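Local structure of angiogenin-1 (Salmo salar, 7BFK) at residues Ser97-Gly109 / Tyr115-Asp125. The protein probably cleaves RNA as a secreted endonuclease of the pancreatic ribonuclease family. Sequence-based numbering, arbitrary orientation.
Sequences SSATKKVIIACDG and YDGDVDIGITD
Lys-102 and Thr-124 pair backbone to backbone and side chain to side chain where the C-terminal strand 122-124 runs antiparallel along strand 93-108. Thr-124 N gives a 3.0 Å hydrogen bond to Lys-102 O, answered by a weak one from Lys-102 N to Thr-124 O. Beyond the non-hydrogen-bonded pair Val-103/Ile-123, Ile-104 and Gly-122 exchange two bonds of 2.9 Å, from Gly-122 N to Ile-104 O and from Ile-104 N to Gly-122 O. Gly-122 brings its CA to within 4.1 Å of Ile-104 CB. The CG1 branch of Ile-104 lies beside its own backbone N (chi1 -50°) and reaches across to the neighbouring strand, bringing CD1 to Thr-124 CG2 at 3.7 Å, the two side chains nearly perpendicular to each other. Thr-124 keeps its hydroxyl anti to the backbone N (chi1 -179°), where OG1 donates to the anti lone pair of Asp-125 OD1. The other carboxylate oxygen, Asp-125 OD2, faces the Lys-102 chain, with CE 3.3 Å away and NZ farther off, beyond salt-bridge range. With an alanine at Lys-102, Asp-125 OD2 would probably lose this aliphatic cover and nearby positive charge, leaving Thr-124 OG1 to hold the carboxylate through its other oxygen. This pairing belongs to the curved antiparallel sheet of the pancreatic ribonuclease fold, in which strand 93-108 also pairs with strands 69-72 and 76-85. The Lys-101 chain crosses Ile-123, its CD 3.7 Å from Ile-123 CD1, while Ile-123, on the same sheet face as Val-103, also touches Ile-80. Nearer the core, Ile-121 and Ile-105 run alongside each other in the same direction, with their CG2 methyls 3.9 Å apart; both also pack on Phe-10 of helix 5-14.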
ATOM      1  N   SER A  97      -7.006  -8.503   7.397  1.00 46.69           N
ATOM      2  CA  SER A  97      -6.890  -8.082   8.808  1.00 44.80           C
ATOM      3  C   SER A  97      -6.848  -6.561   8.862  1.00 44.16           C
ATOM      4  O   SER A  97      -6.429  -5.906   7.871  1.00 37.11           O
ATOM      5  CB  SER A  97      -5.721  -8.732   9.509  1.00 49.59           C
ATOM      6  OG  SER A  97      -4.517  -8.494   8.816  1.00 46.55           O
ATOM      7  N   SER A  98      -7.349  -6.015   9.951  1.00 40.86           N
ATOM      8  CA  SER A  98      -7.420  -4.566  10.188  1.00 42.05           C
ATOM      9  C   SER A  98      -6.412  -4.232  11.274  1.00 41.34           C
ATOM     10  O   SER A  98      -6.136  -5.112  12.117  1.00 39.00           O
ATOM     11  CB  SER A  98      -8.819  -4.160  10.567  1.00 48.36           C
ATOM     12  OG  SER A  98      -8.916  -2.752  10.607  1.00 66.28           O
ATOM     13  N   ALA A  99      -5.846  -3.037  11.219  1.00 36.29           N
ATOM     14  CA  ALA A  99      -4.902  -2.520  12.223  1.00 36.20           C
ATOM     15  C   ALA A  99      -4.873  -0.997  12.152  1.00 33.08           C
ATOM     16  O   ALA A  99      -5.373  -0.406  11.166  1.00 29.90           O
ATOM     17  CB  ALA A  99      -3.521  -3.102  12.004  1.00 40.35           C
ATOM     18  N   THR A 100      -4.324  -0.393  13.193  1.00 30.58           N
ATOM     19  CA  THR A 100      -4.094   1.049  13.298  1.00 33.36           C
ATOM     20  C   THR A 100      -2.598   1.217  13.513  1.00 32.87           C
ATOM     21  O   THR A 100      -2.121   0.830  14.579  1.00 33.70           O
ATOM     22  CB  THR A 100      -4.947   1.692  14.393  1.00 34.84           C
ATOM     23  OG1 THR A 100      -6.308   1.337  14.144  1.00 36.95           O
ATOM     24  CG2 THR A 100      -4.782   3.190  14.389  1.00 35.27           C
ATOM     25  N   LYS A 101      -1.887   1.749  12.526  1.00 29.75           N
ATOM     26  CA  LYS A 101      -0.405   1.799  12.596  1.00 28.96           C
ATOM     27  C   LYS A 101       0.158   2.993  11.847  1.00 27.05           C
ATOM     28  O   LYS A 101      -0.497   3.510  10.920  1.00 25.86           O
ATOM     29  CB  LYS A 101       0.162   0.481  12.043  1.00 35.57           C
ATOM     30  CG  LYS A 101      -0.063  -0.697  12.983  1.00 40.33           C
ATOM     31  CD  LYS A 101       0.924  -1.801  12.901  1.00 49.83           C
ATOM     32  CE  LYS A 101       0.754  -2.808  14.023  1.00 53.05           C
ATOM     33  NZ  LYS A 101       1.173  -2.246  15.327  1.00 59.48           N
ATOM     34  N   LYS A 102       1.317   3.459  12.291  1.00 28.16           N
ATOM     35  CA  LYS A 102       2.106   4.432  11.521  1.00 30.16           C
ATOM     36  C   LYS A 102       2.553   3.645  10.292  1.00 27.71           C
ATOM     37  O   LYS A 102       2.804   2.416  10.436  1.00 27.61           O
ATOM     38  CB  LYS A 102       3.261   4.994  12.344  1.00 30.46           C
ATOM     39  CG  LYS A 102       2.809   5.711  13.612  1.00 37.60           C
ATOM     40  CD  LYS A 102       3.902   6.449  14.327  1.00 41.56           C
ATOM     41  CE  LYS A 102       3.521   6.841  15.735  1.00 48.08           C
ATOM     42  NZ  LYS A 102       2.100   7.237  15.809  1.00 56.11           N
ATOM     43  N   VAL A 103       2.588   4.283   9.135  1.00 27.18           N
ATOM     44  CA  VAL A 103       2.986   3.595   7.880  1.00 25.53           C
ATOM     45  C   VAL A 103       4.388   4.067   7.490  1.00 27.33           C
ATOM     46  O   VAL A 103       4.791   5.199   7.875  1.00 28.93           O
ATOM     47  CB  VAL A 103       1.961   3.832   6.771  1.00 25.92           C
ATOM     48  CG1 VAL A 103       0.624   3.213   7.133  1.00 27.35           C
ATOM     49  CG2 VAL A 103       1.817   5.318   6.465  1.00 28.61           C
ATOM     50  N   ILE A 104       5.136   3.196   6.834  1.00 27.34           N
ATOM     51  CA  ILE A 104       6.490   3.508   6.334  1.00 26.65           C
ATOM     52  C   ILE A 104       6.446   3.416   4.821  1.00 28.70           C
ATOM     53  O   ILE A 104       6.163   2.341   4.302  1.00 25.90           O
ATOM     54  CB  ILE A 104       7.542   2.600   6.959  1.00 30.39           C
ATOM     55  CG1 ILE A 104       7.413   2.561   8.484  1.00 30.64           C
ATOM     56  CG2 ILE A 104       8.911   3.065   6.494  1.00 30.86           C
ATOM     57  CD1 ILE A 104       8.111   1.387   9.138  1.00 36.98           C
ATOM     58  N   ILE A 105       6.708   4.529   4.156  1.00 27.00           N
ATOM     59  CA  ILE A 105       6.634   4.635   2.679  1.00 29.44           C
ATOM     60  C   ILE A 105       7.930   5.249   2.164  1.00 34.80           C
ATOM     61  O   ILE A 105       8.733   5.711   2.968  1.00 30.31           O
ATOM     62  CB  ILE A 105       5.428   5.492   2.276  1.00 29.29           C
ATOM     63  CG1 ILE A 105       5.639   6.962   2.653  1.00 30.63           C
ATOM     64  CG2 ILE A 105       4.152   4.930   2.870  1.00 29.75           C
ATOM     65  CD1 ILE A 105       4.565   7.883   2.149  1.00 31.26           C
ATOM     66  N   ALA A 106       8.096   5.215   0.856  1.00 34.46           N
ATOM     67  CA  ALA A 106       9.175   5.885   0.132  1.00 34.69           C
ATOM     68  C   ALA A 106       8.606   7.204  -0.372  1.00 37.96           C
ATOM     69  O   ALA A 106       7.419   7.231  -0.798  1.00 35.75           O
ATOM     70  CB  ALA A 106       9.680   4.999  -0.991  1.00 37.18           C
ATOM     71  N   CYS A 107       9.370   8.273  -0.236  1.00 37.28           N
ATOM     72  CA  CYS A 107       9.027   9.614  -0.756  1.00 37.97           C
ATOM     73  C   CYS A 107      10.033   9.996  -1.839  1.00 41.56           C
ATOM     74  O   CYS A 107      11.232   9.806  -1.616  1.00 43.61           O
ATOM     75  CB  CYS A 107       9.054  10.673   0.340  1.00 39.06           C
ATOM     76  SG  CYS A 107       7.736  10.490   1.574  1.00 37.41           S
ATOM     77  N   ASP A 108       9.533  10.466  -2.978  1.00 44.94           N
ATOM     78  CA  ASP A 108      10.334  11.065  -4.071  1.00 43.52           C
ATOM     79  C   ASP A 108       9.960  12.537  -4.048  1.00 42.96           C
ATOM     80  O   ASP A 108       8.900  12.904  -4.618  1.00 45.88           O
ATOM     81  CB  ASP A 108      10.065  10.394  -5.416  1.00 43.80           C
ATOM     82  CG  ASP A 108      11.098  10.762  -6.470  1.00 51.92           C
ATOM     83  OD1 ASP A 108      11.799  11.769  -6.280  1.00 48.44           O
ATOM     84  OD2 ASP A 108      11.210  10.025  -7.449  1.00 57.38           O
ATOM     85  N   GLY A 109      10.737  13.345  -3.344  1.00 43.41           N
ATOM     86  CA  GLY A 109      10.364  14.746  -3.117  1.00 41.34           C
ATOM     87  C   GLY A 109       9.065  14.770  -2.341  1.00 40.31           C
ATOM     88  O   GLY A 109       9.000  14.070  -1.313  1.00 40.02           O
ATOM     89  N   TYR A 115       8.404   1.323  -5.870  1.00 72.89           N
ATOM     90  CA  TYR A 115       9.217   0.890  -7.033  1.00 73.03           C
ATOM     91  C   TYR A 115       8.985  -0.598  -7.319  1.00 71.98           C
ATOM     92  O   TYR A 115       9.457  -1.442  -6.531  1.00 72.07           O
ATOM     93  CB  TYR A 115      10.691   1.209  -6.784  1.00 76.72           C
ATOM     94  CG  TYR A 115      11.006   2.680  -6.675  1.00 79.21           C
ATOM     95  CD1 TYR A 115      10.710   3.546  -7.716  1.00 80.46           C
ATOM     96  CD2 TYR A 115      11.644   3.204  -5.560  1.00 80.07           C
ATOM     97  CE1 TYR A 115      11.009   4.897  -7.644  1.00 75.62           C
ATOM     98  CE2 TYR A 115      11.954   4.554  -5.473  1.00 79.72           C
ATOM     99  CZ  TYR A 115      11.640   5.403  -6.522  1.00 79.57           C
ATOM    100  OH  TYR A 115      11.933   6.735  -6.461  1.00 82.40           O
ATOM    101  N   ASP A 116       8.262  -0.888  -8.410  1.00 71.01           N
ATOM    102  CA  ASP A 116       7.984  -2.256  -8.938  1.00 73.31           C
ATOM    103  C   ASP A 116       6.731  -2.858  -8.294  1.00 69.30           C
ATOM    104  O   ASP A 116       6.327  -3.960  -8.726  1.00 62.78           O
ATOM    105  CB  ASP A 116       9.183  -3.191  -8.747  1.00 70.99           C
ATOM    106  CG  ASP A 116      10.243  -3.050  -9.824  1.00 79.28           C
ATOM    107  OD1 ASP A 116       9.871  -2.706 -10.968  1.00 76.31           O
ATOM    108  OD2 ASP A 116      11.433  -3.278  -9.512  1.00 83.93           O
ATOM    109  N   GLY A 117       6.143  -2.185  -7.304  1.00 62.08           N
ATOM    110  CA  GLY A 117       4.957  -2.693  -6.587  1.00 65.67           C
ATOM    111  C   GLY A 117       5.080  -4.185  -6.289  1.00 62.18           C
ATOM    112  O   GLY A 117       4.028  -4.854  -6.167  1.00 62.19           O
ATOM    113  N   ASP A 118       6.318  -4.696  -6.233  1.00 55.61           N
ATOM    114  CA  ASP A 118       6.643  -6.104  -5.869  1.00 52.61           C
ATOM    115  C   ASP A 118       6.849  -6.169  -4.347  1.00 47.48           C
ATOM    116  O   ASP A 118       7.018  -7.275  -3.818  1.00 43.21           O
ATOM    117  CB  ASP A 118       7.854  -6.635  -6.640  1.00 63.09           C
ATOM    118  CG  ASP A 118       9.061  -5.707  -6.649  1.00 75.89           C
ATOM    119  OD1 ASP A 118       8.979  -4.627  -6.029  1.00 84.92           O
ATOM    120  OD2 ASP A 118      10.072  -6.065  -7.294  1.00 85.44           O
ATOM    121  N   VAL A 119       6.884  -5.022  -3.666  1.00 41.45           N
ATOM    122  CA  VAL A 119       6.967  -5.005  -2.179  1.00 38.99           C
ATOM    123  C   VAL A 119       5.694  -4.322  -1.664  1.00 37.85           C
ATOM    124  O   VAL A 119       4.688  -4.272  -2.393  1.00 44.51           O
ATOM    125  CB  VAL A 119       8.270  -4.380  -1.629  1.00 46.49           C
ATOM    126  CG1 VAL A 119       8.341  -4.442  -0.099  1.00 39.02           C
ATOM    127  CG2 VAL A 119       9.506  -5.052  -2.216  1.00 46.50           C
ATOM    128  N   ASP A 120       5.734  -3.806  -0.459  1.00 28.13           N
ATOM    129  CA  ASP A 120       4.531  -3.271   0.198  1.00 23.01           C
ATOM    130  C   ASP A 120       4.979  -2.123   1.100  1.00 25.19           C
ATOM    131  O   ASP A 120       6.185  -1.994   1.382  1.00 22.41           O
ATOM    132  CB  ASP A 120       3.869  -4.427   0.962  1.00 23.07           C
ATOM    133  CG  ASP A 120       2.515  -4.154   1.559  1.00 23.02           C
ATOM    134  OD1 ASP A 120       1.872  -3.176   1.115  1.00 24.07           O
ATOM    135  OD2 ASP A 120       2.108  -4.938   2.487  1.00 23.28           O
ATOM    136  N   ILE A 121       4.042  -1.330   1.569  1.00 23.47           N
ATOM    137  CA  ILE A 121       4.375  -0.285   2.557  1.00 25.02           C
ATOM    138  C   ILE A 121       4.637  -1.012   3.873  1.00 24.13           C
ATOM    139  O   ILE A 121       4.256  -2.194   3.986  1.00 23.44           O
ATOM    140  CB  ILE A 121       3.250   0.748   2.657  1.00 23.67           C
ATOM    141  CG1 ILE A 121       1.945   0.097   3.084  1.00 24.66           C
ATOM    142  CG2 ILE A 121       3.094   1.483   1.321  1.00 25.27           C
ATOM    143  CD1 ILE A 121       0.919   1.092   3.537  1.00 26.42           C
ATOM    144  N   GLY A 122       5.269  -0.325   4.804  1.00 24.95           N
ATOM    145  CA  GLY A 122       5.571  -0.864   6.136  1.00 23.78           C
ATOM    146  C   GLY A 122       4.578  -0.355   7.143  1.00 25.92           C
ATOM    147  O   GLY A 122       3.838   0.617   6.836  1.00 23.31           O
ATOM    148  N   ILE A 123       4.539  -1.003   8.302  1.00 25.14           N
ATOM    149  CA  ILE A 123       3.684  -0.616   9.444  1.00 25.10           C
ATOM    150  C   ILE A 123       4.545  -0.722  10.690  1.00 29.13           C
ATOM    151  O   ILE A 123       5.474  -1.609  10.732  1.00 25.98           O
ATOM    152  CB  ILE A 123       2.411  -1.481   9.553  1.00 29.51           C
ATOM    153  CG1 ILE A 123       2.733  -2.974   9.632  1.00 31.24           C
ATOM    154  CG2 ILE A 123       1.453  -1.171   8.429  1.00 27.38           C
ATOM    155  CD1 ILE A 123       1.506  -3.847   9.929  1.00 34.15           C
ATOM    156  N   THR A 124       4.287   0.144  11.658  1.00 29.38           N
ATOM    157  CA  THR A 124       5.012   0.138  12.942  1.00 33.56           C
ATOM    158  C   THR A 124       4.192   0.832  14.035  1.00 38.75           C
ATOM    159  O   THR A 124       3.364   1.715  13.695  1.00 40.56           O
ATOM    160  CB  THR A 124       6.382   0.791  12.781  1.00 35.23           C
ATOM    161  OG1 THR A 124       7.010   0.718  14.063  1.00 34.61           O
ATOM    162  CG2 THR A 124       6.301   2.218  12.289  1.00 32.82           C
ATOM    163  N   ASP A 125       4.432   0.407  15.274  1.00 44.13           N
ATOM    164  CA  ASP A 125       3.855   0.931  16.546  1.00 54.92           C
ATOM    165  C   ASP A 125       2.533   0.212  16.840  1.00 59.50           C
ATOM    166  O   ASP A 125       2.575  -0.919  17.336  1.00 51.46           O
ATOM    167  CB  ASP A 125       3.710   2.449  16.514  1.00 58.14           C
ATOM    168  CG  ASP A 125       5.023   3.214  16.607  1.00 61.02           C
ATOM    169  OD1 ASP A 125       6.048   2.712  16.108  1.00 57.48           O
ATOM    170  OD2 ASP A 125       5.009   4.305  17.203  1.00 81.40           O
TER